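3-oxoacyl-(Acyl-carrier protein) synthase (Burkholderia xenovorans, PDB 4EFI) probably catalyses the condensation that forms 3-oxoacyl thioesters on acyl carrier protein, as a 3-oxoacyl-[acyl-carrier-protein] synthase of the thiolase superfamily. Local coordinates at residues 24-29 with 174-179; 154-159 with 301-306; 292-297 with 307-312. All coordinates share one frame; numbering follows the deposited sequence. Where two conformers were deposited one is given.

Contact 1. Residues 24-29 with 174-179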
loop_
_atom_site.group_PDB
_atom_site.type_symbol
_atom_site.label_atom_id
_atom_site.label_comp_id
_atom_site.label_asym_id
_atom_site.label_seq_id
_atom_site.Cartn_x
_atom_site.Cartn_y
_atom_site.Cartn_z
ATOM N N SER A 24 6.056 -9.740 -2.916
ATOM C CA SER A 24 6.517 -8.371 -3.160
ATOM C C SER A 24 7.779 -8.423 -3.990
ATOM O O SER A 24 8.610 -9.324 -3.792
ATOM C CB SER A 24 6.835 -7.657 -1.852
ATOM O OG SER A 24 5.709 -7.595 -0.997
ATOM N N CYS A 25 7.958 -7.442 -4.858
ATOM C CA CYS A 25 9.182 -7.271 -5.637
ATOM C C CYS A 25 9.665 -5.838 -5.465
ATOM O O CYS A 25 8.924 -4.864 -5.707
ATOM C CB CYS A 25 8.936 -7.552 -7.123
ATOM S SG CYS A 25 10.421 -7.343 -8.145
ATOM N N VAL A 26 10.909 -5.683 -5.040
ATOM C CA VAL A 26 11.537 -4.380 -4.865
ATOM C C VAL A 26 12.700 -4.210 -5.839
ATOM O O VAL A 26 13.339 -5.180 -6.235
ATOM C CB VAL A 26 12.042 -4.158 -3.423
ATOM C CG1 VAL A 26 10.877 -4.129 -2.478
ATOM C CG2 VAL A 26 13.082 -5.230 -2.990
ATOM N N PRO A 27 12.993 -2.971 -6.247
ATOM C CA PRO A 27 14.209 -2.730 -7.029
ATOM C C PRO A 27 15.429 -3.244 -6.292
ATOM O O PRO A 27 15.551 -3.117 -5.086
ATOM C CB PRO A 27 14.228 -1.194 -7.179
ATOM C CG PRO A 27 12.794 -0.819 -7.117
ATOM C CD PRO A 27 12.209 -1.746 -6.065
ATOM N N SER A 28 16.374 -3.802 -7.040
ATOM C CA SER A 28 17.638 -4.237 -6.480
ATOM C C SER A 28 18.529 -3.057 -6.111
ATOM O O SER A 28 19.435 -3.234 -5.305
ATOM C CB SER A 28 18.377 -5.178 -7.440
ATOM O OG SER A 28 18.691 -4.536 -8.637
ATOM N N LYS A 29 18.251 -1.877 -6.654
ATOM C CA LYS A 29 19.006 -0.678 -6.304
ATOM C C LYS A 29 18.734 -0.266 -4.858
ATOM O O LYS A 29 17.652 0.226 -4.536
ATOM C CB LYS A 29 18.648 0.470 -7.249
ATOM N N GLY A 174 10.328 5.078 -0.830
ATOM C CA GLY A 174 10.955 3.997 -1.564
ATOM C C GLY A 174 9.941 3.386 -2.517
ATOM O O GLY A 174 8.757 3.749 -2.492
ATOM N N ASP A 175 10.401 2.439 -3.327
ATOM C CA ASP A 175 9.584 1.827 -4.367
ATOM C C ASP A 175 9.373 0.334 -4.119
ATOM O O ASP A 175 10.274 -0.357 -3.652
ATOM C CB ASP A 175 10.249 2.016 -5.730
ATOM C CG ASP A 175 10.394 3.472 -6.116
ATOM O OD1 ASP A 175 9.644 4.312 -5.585
ATOM O OD2 ASP A 175 11.255 3.774 -6.963
ATOM N N ALA A 176 8.162 -0.144 -4.386
ATOM C CA ALA A 176 7.866 -1.569 -4.340
ATOM C C ALA A 176 6.636 -1.896 -5.178
ATOM O O ALA A 176 5.777 -1.047 -5.382
ATOM C CB ALA A 176 7.655 -2.013 -2.903
ATOM N N GLY A 177 6.543 -3.144 -5.622
ATOM C CA GLY A 177 5.361 -3.647 -6.296
ATOM C C GLY A 177 4.983 -4.989 -5.697
ATOM O O GLY A 177 5.854 -5.731 -5.259
ATOM N N THR A 178 3.693 -5.304 -5.668
ATOM C CA THR A 178 3.241 -6.539 -5.023
ATOM C C THR A 178 2.118 -7.167 -5.813
ATOM O O THR A 178 1.406 -6.507 -6.582
ATOM C CB THR A 178 2.755 -6.280 -3.586
ATOM O OG1 THR A 178 1.491 -5.599 -3.595
ATOM C CG2 THR A 178 3.765 -5.474 -2.794
ATOM N N MET A 179 1.979 -8.479 -5.645
ATOM C CA MET A 179 0.846 -9.212 -6.177
ATOM C C MET A 179 0.257 -10.074 -5.071
ATOM O O MET A 179 0.986 -10.825 -4.434
ATOM C CB MET A 179 1.243 -10.064 -7.399
ATOM C CG MET A 179 0.030 -10.565 -8.188
ATOM S SD MET A 179 -0.732 -9.248 -9.189
ATOM C CE MET A 179 0.312 -9.298 -10.630
#
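S24 and T178 face each other as an antiparallel non-hydrogen-bonded pair, and a methyl group does the touching: CG2 of T178 lies 3.4 Å from OG of S24. OG1 of T178 sits between the backbone N and the carbonyl carbon (chi1 73°), where it hydrogen bonds V154 O on the next strand, which leaves CG2 to lean on the serine. The serine hydroxyl finds its own polar partner in T311 OG1. One residue along, G177 and C25 form the hydrogen-bonded pair. The C25 N to G177 O bond is 2.7 Å long and almost straight, and G177 N returns a bond to C25 O at 2.9 Å. These are strands 17-26 and 176-184, neighbours in one mixed sheet of the layered thiolase fold. S24, V26, A176 and T178 meet helix 305-313, whereas C25 packs on helix 66-81 from the other face. Past the pairing, D175 takes over: its carbonyl O is 3.4 Å from P27 CD, and its CB is 4.1 Å from P27 CG, the two side chains crossing at about a right angle. The buried carboxylate turns elsewhere, OD2 being held by S159 OG and A60 N. V26 CG1 rests 3.9 Å from A176 CB.

Contact 2. Residues 154-159 with 301-306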
loop_
_atom_site.group_PDB
_atom_site.type_symbol
_atom_site.label_atom_id
_atom_site.label_comp_id
_atom_site.label_asym_id
_atom_site.label_seq_id
_atom_site.Cartn_x
_atom_site.Cartn_y
_atom_site.Cartn_z
ATOM N N VAL A 154 -0.596 -4.301 -6.656
ATOM C CA VAL A 154 -0.626 -3.078 -5.877
ATOM C C VAL A 154 0.821 -2.604 -5.746
ATOM O O VAL A 154 1.666 -3.300 -5.162
ATOM C CB VAL A 154 -1.281 -3.286 -4.506
ATOM C CG1 VAL A 154 -1.299 -1.957 -3.720
ATOM C CG2 VAL A 154 -2.681 -3.866 -4.691
ATOM N N GLY A 155 1.138 -1.457 -6.341
ATOM C CA GLY A 155 2.533 -1.047 -6.395
ATOM C C GLY A 155 2.689 0.397 -6.798
ATOM O O GLY A 155 1.764 1.030 -7.311
ATOM N N ASP A 156 3.885 0.927 -6.582
ATOM C CA ASP A 156 4.152 2.320 -6.918
ATOM C C ASP A 156 5.646 2.522 -7.057
ATOM O O ASP A 156 6.450 1.800 -6.432
ATOM C CB ASP A 156 3.646 3.264 -5.816
ATOM C CG ASP A 156 2.437 4.084 -6.221
ATOM O OD1 ASP A 156 2.190 4.343 -7.415
ATOM O OD2 ASP A 156 1.714 4.490 -5.292
ATOM N N THR A 157 6.021 3.524 -7.839
ATOM C CA THR A 157 7.400 4.017 -7.845
ATOM C C THR A 157 7.339 5.523 -7.548
ATOM O O THR A 157 7.594 6.360 -8.403
ATOM C CB THR A 157 8.145 3.760 -9.165
ATOM O OG1 THR A 157 7.465 4.410 -10.238
ATOM C CG2 THR A 157 8.228 2.274 -9.477
ATOM N N ILE A 158 6.989 5.876 -6.314
ATOM C CA ILE A 158 6.850 7.282 -5.952
ATOM C C ILE A 158 8.176 8.013 -6.078
ATOM O O ILE A 158 8.203 9.243 -6.217
ATOM C CB ILE A 158 6.292 7.479 -4.521
ATOM C CG1 ILE A 158 4.874 6.925 -4.442
ATOM C CG2 ILE A 158 6.357 8.951 -4.070
ATOM C CD1 ILE A 158 3.896 7.522 -5.424
ATOM N N SER A 159 9.297 7.300 -6.048
ATOM C CA SER A 159 10.587 7.969 -6.222
ATOM C C SER A 159 10.624 8.806 -7.512
ATOM O O SER A 159 11.325 9.828 -7.562
ATOM C CB SER A 159 11.742 6.962 -6.226
ATOM O OG SER A 159 11.696 6.208 -7.402
ATOM N N THR A 301 6.558 3.032 1.017
ATOM C CA THR A 301 6.342 2.526 -0.343
ATOM C C THR A 301 4.904 2.703 -0.788
ATOM O O THR A 301 4.411 1.988 -1.657
ATOM C CB THR A 301 6.754 1.052 -0.483
ATOM O OG1 THR A 301 6.029 0.239 0.452
ATOM C CG2 THR A 301 8.267 0.902 -0.271
ATOM N N SER A 302 4.248 3.711 -0.227
ATOM C CA SER A 302 2.926 4.117 -0.727
ATOM C C SER A 302 1.982 2.924 -0.748
ATOM O O SER A 302 1.789 2.267 0.269
ATOM C CB SER A 302 3.081 4.683 -2.138
ATOM O OG SER A 302 1.835 5.194 -2.623
ATOM N N CYS A 303 1.155 2.729 -1.761
ATOM C CA CYS A 303 0.153 1.663 -1.706
ATOM C C CYS A 303 0.721 0.257 -1.475
ATOM O O CYS A 303 -0.005 -0.621 -1.031
ATOM C CB CYS A 303 -0.722 1.635 -2.968
ATOM S SG CYS A 303 0.190 1.414 -4.492
ATOM N N ALA A 304 1.998 0.050 -1.789
ATOM C CA ALA A 304 2.626 -1.252 -1.555
ATOM C C ALA A 304 2.963 -1.526 -0.096
ATOM O O ALA A 304 3.371 -2.648 0.236
ATOM C CB ALA A 304 3.877 -1.386 -2.376
ATOM N N SER A 305 2.818 -0.535 0.775
ATOM C CA SER A 305 3.437 -0.637 2.083
ATOM C C SER A 305 2.869 -1.789 2.922
ATOM O O SER A 305 3.625 -2.482 3.593
ATOM C CB SER A 305 3.341 0.694 2.818
ATOM O OG SER A 305 1.998 0.950 3.175
ATOM N N ILE A 306 1.558 -1.996 2.919
ATOM C CA ILE A 306 0.991 -3.081 3.716
ATOM C C ILE A 306 1.351 -4.480 3.189
ATOM O O ILE A 306 1.819 -5.324 3.939
ATOM C CB ILE A 306 -0.534 -2.891 3.927
ATOM C CG1 ILE A 306 -0.782 -1.664 4.809
ATOM C CG2 ILE A 306 -1.130 -4.151 4.536
ATOM C CD1 ILE A 306 -2.241 -1.245 4.914
#
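The carboxylate of D156 is gripped from several directions: OD2 accepts a 2.8 Å hydrogen bond from S302 OG, while OD1 is bound by Q96 N, T97 OG1 and S95 OG. It belongs to strand 149-156, in the buried interior of the thiolase fold, where the sheet meets the turn that leads into helix 305-313. S302 comes to OD2 on the anti side, 17° out of the carboxylate plane. The chi1 of D156, -110°, lies well off a staggered value, consistent with a carboxylate held by several bonds at once. S302 presents its hydroxyl with OG anti to the backbone N (chi1 -175°), and the same OG hydrogen bonds an unidentified molecule, probably from the crystallisation liquor. The turn itself is closed by backbone bonds, A304 N to T301 O at 3.1 Å and S305 N to S302 O at 3.0 Å. Its residues C303 and A304 pack on the strand: A304 CB faces V154 O, and V154 CG1 sits against C303, 3.3 Å from its O and 3.7 Å from its CB. Close to D156, the I158 side chain also leans on the serine, its CG1 3.7 Å from S302 CB.

Contact 3. Residues 292-297 with 307-312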
loop_
_atom_site.group_PDB
_atom_site.type_symbol
_atom_site.label_atom_id
_atom_site.label_comp_id
_atom_site.label_asym_id
_atom_site.label_seq_id
_atom_site.Cartn_x
_atom_site.Cartn_y
_atom_site.Cartn_z
ATOM N N PRO A 292 3.974 -4.179 13.294
ATOM C CA PRO A 292 5.234 -4.371 12.555
ATOM C C PRO A 292 5.672 -3.130 11.782
ATOM O O PRO A 292 4.855 -2.330 11.330
ATOM C CB PRO A 292 4.885 -5.505 11.588
ATOM C CG PRO A 292 3.773 -6.266 12.313
ATOM C CD PRO A 292 2.966 -5.187 12.925
ATOM N N VAL A 293 6.982 -2.984 11.647
ATOM C CA VAL A 293 7.575 -1.844 10.960
ATOM C C VAL A 293 8.700 -2.354 10.076
ATOM O O VAL A 293 9.561 -3.127 10.520
ATOM C CB VAL A 293 8.150 -0.810 11.964
ATOM C CG1 VAL A 293 8.871 0.311 11.246
ATOM C CG2 VAL A 293 7.027 -0.233 12.812
ATOM N N ASN A 294 8.702 -1.929 8.824
ATOM C CA ASN A 294 9.796 -2.244 7.896
ATOM C C ASN A 294 10.272 -1.009 7.139
ATOM O O ASN A 294 11.057 -1.110 6.192
ATOM C CB ASN A 294 9.444 -3.381 6.925
ATOM C CG ASN A 294 8.397 -2.984 5.901
ATOM O OD1 ASN A 294 7.862 -1.882 5.947
ATOM N ND2 ASN A 294 8.085 -3.888 4.982
ATOM N N ILE A 295 9.880 0.169 7.611
ATOM C CA ILE A 295 10.231 1.431 6.978
ATOM C C ILE A 295 11.744 1.642 7.021
ATOM O O ILE A 295 12.322 2.336 6.173
ATOM C CB ILE A 295 9.412 2.584 7.633
ATOM C CG1 ILE A 295 9.235 3.744 6.644
ATOM C CG2 ILE A 295 10.036 2.982 8.936
ATOM C CD1 ILE A 295 8.480 4.936 7.199
ATOM N N GLY A 296 12.416 1.039 7.990
ATOM C CA GLY A 296 13.852 1.168 8.060
ATOM C C GLY A 296 14.625 0.664 6.858
ATOM O O GLY A 296 15.706 1.177 6.538
ATOM N N GLU A 297 14.103 -0.374 6.216
ATOM C CA GLU A 297 14.796 -0.990 5.084
ATOM C C GLU A 297 14.216 -0.587 3.734
ATOM O O GLU A 297 14.887 -0.714 2.732
ATOM C CB GLU A 297 14.751 -2.527 5.169
ATOM C CG GLU A 297 15.392 -3.127 6.406
ATOM C CD GLU A 297 16.851 -2.735 6.571
ATOM O OE1 GLU A 297 17.627 -2.853 5.598
ATOM O OE2 GLU A 297 17.219 -2.296 7.680
ATOM N N PRO A 307 1.147 -4.753 1.886
ATOM C CA PRO A 307 1.556 -6.087 1.423
ATOM C C PRO A 307 3.069 -6.331 1.565
ATOM O O PRO A 307 3.489 -7.451 1.857
ATOM C CB PRO A 307 1.087 -6.129 -0.044
ATOM C CG PRO A 307 0.851 -4.708 -0.432
ATOM C CD PRO A 307 0.412 -4.019 0.854
ATOM N N LEU A 308 3.884 -5.289 1.419
ATOM C CA LEU A 308 5.332 -5.436 1.615
ATOM C C LEU A 308 5.618 -5.772 3.080
ATOM O O LEU A 308 6.442 -6.648 3.392
ATOM C CB LEU A 308 6.076 -4.168 1.171
ATOM C CG LEU A 308 7.606 -4.230 1.291
ATOM C CD1 LEU A 308 8.212 -5.290 0.401
ATOM C CD2 LEU A 308 8.170 -2.845 0.981
ATOM N N LEU A 309 4.878 -5.156 3.984
ATOM C CA LEU A 309 5.000 -5.434 5.405
ATOM C C LEU A 309 4.643 -6.907 5.678
ATOM O O LEU A 309 5.327 -7.593 6.454
ATOM C CB LEU A 309 4.094 -4.481 6.185
ATOM C CG LEU A 309 4.314 -4.308 7.671
ATOM C CD1 LEU A 309 5.654 -3.695 7.945
ATOM C CD2 LEU A 309 3.195 -3.424 8.177
ATOM N N ILE A 310 3.578 -7.406 5.050
ATOM C CA ILE A 310 3.202 -8.808 5.210
ATOM C C ILE A 310 4.349 -9.702 4.775
ATOM O O ILE A 310 4.721 -10.628 5.483
ATOM C CB ILE A 310 1.932 -9.150 4.404
ATOM C CG1 ILE A 310 0.745 -8.382 4.968
ATOM C CG2 ILE A 310 1.664 -10.663 4.386
ATOM C CD1 ILE A 310 -0.505 -8.446 4.138
ATOM N N THR A 311 4.910 -9.464 3.592
ATOM C CA THR A 311 5.914 -10.399 3.083
ATOM C C THR A 311 7.232 -10.330 3.839
ATOM O O THR A 311 7.861 -11.367 4.067
ATOM C CB THR A 311 6.138 -10.305 1.550
ATOM O OG1 THR A 311 6.730 -9.046 1.195
ATOM C CG2 THR A 311 4.843 -10.478 0.802
ATOM N N THR A 312 7.674 -9.147 4.237
ATOM C CA THR A 312 8.956 -9.031 4.910
ATOM C C THR A 312 8.877 -9.359 6.399
ATOM O O THR A 312 9.883 -9.797 6.976
ATOM C CB THR A 312 9.627 -7.644 4.736
ATOM O OG1 THR A 312 8.908 -6.648 5.462
ATOM C CG2 THR A 312 9.729 -7.246 3.295
#
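N294 meets helix 305-313 with both the edge and the face of its side-chain amide. ND2 donates to T312 OG1 over 2.9 Å with an N-H...O angle of 158°, and the acceptor lies close to the amide plane. Across the flat face comes a methyl, CD1 of L309, set almost directly above N294 CG at 3.5 Å. ND2 also passes 3.5 Å from L309 CA and 3.7 Å from L308 CG, so the nitrogen lies against the helix surface where the two leucines adjoin. The other methyl of L309, CD2, is 3.7 Å from P292 O, and its branch carbon CG is 4.1 Å from P292 CB. In the next shell, Q271 accepts from N294 N through OE1 and packs against L309, while P292 and L309 both touch L268 of strand 266-269. N294 is also the N-cap residue of helix 295-298, yet its side chain makes no capping bond there. Its chi1 of 70° places CG between the backbone N and carbonyl carbon, and the amide reaches to the neighbouring helix instead. An in-plane bond to T312 probably helps fix the rotation of the group, with the face then turned to the leucine methyl.

From the N terminus, strand 17-26 comes first, and contact 1 closes the long loop from it to strand 176-184. Residues 154-159 lie inside that loop, but contact 2 closes its own loop beyond it, from strand 149-156 to the turn before helix 305-313, so contacts 1 and 2 cross. Contact 3 is a short closure, opening after contact 1 has shut; since 301-306 falls within its loop, it crosses contact 2 while standing in series with contact 1. Contacts 1 and 2 share a sheet, and contacts 2 and 3 share helix 305-313. That helix joins the sheet to the 292-297 segment and, through L309 and I310, reaches strand 266-269 of the other sheet.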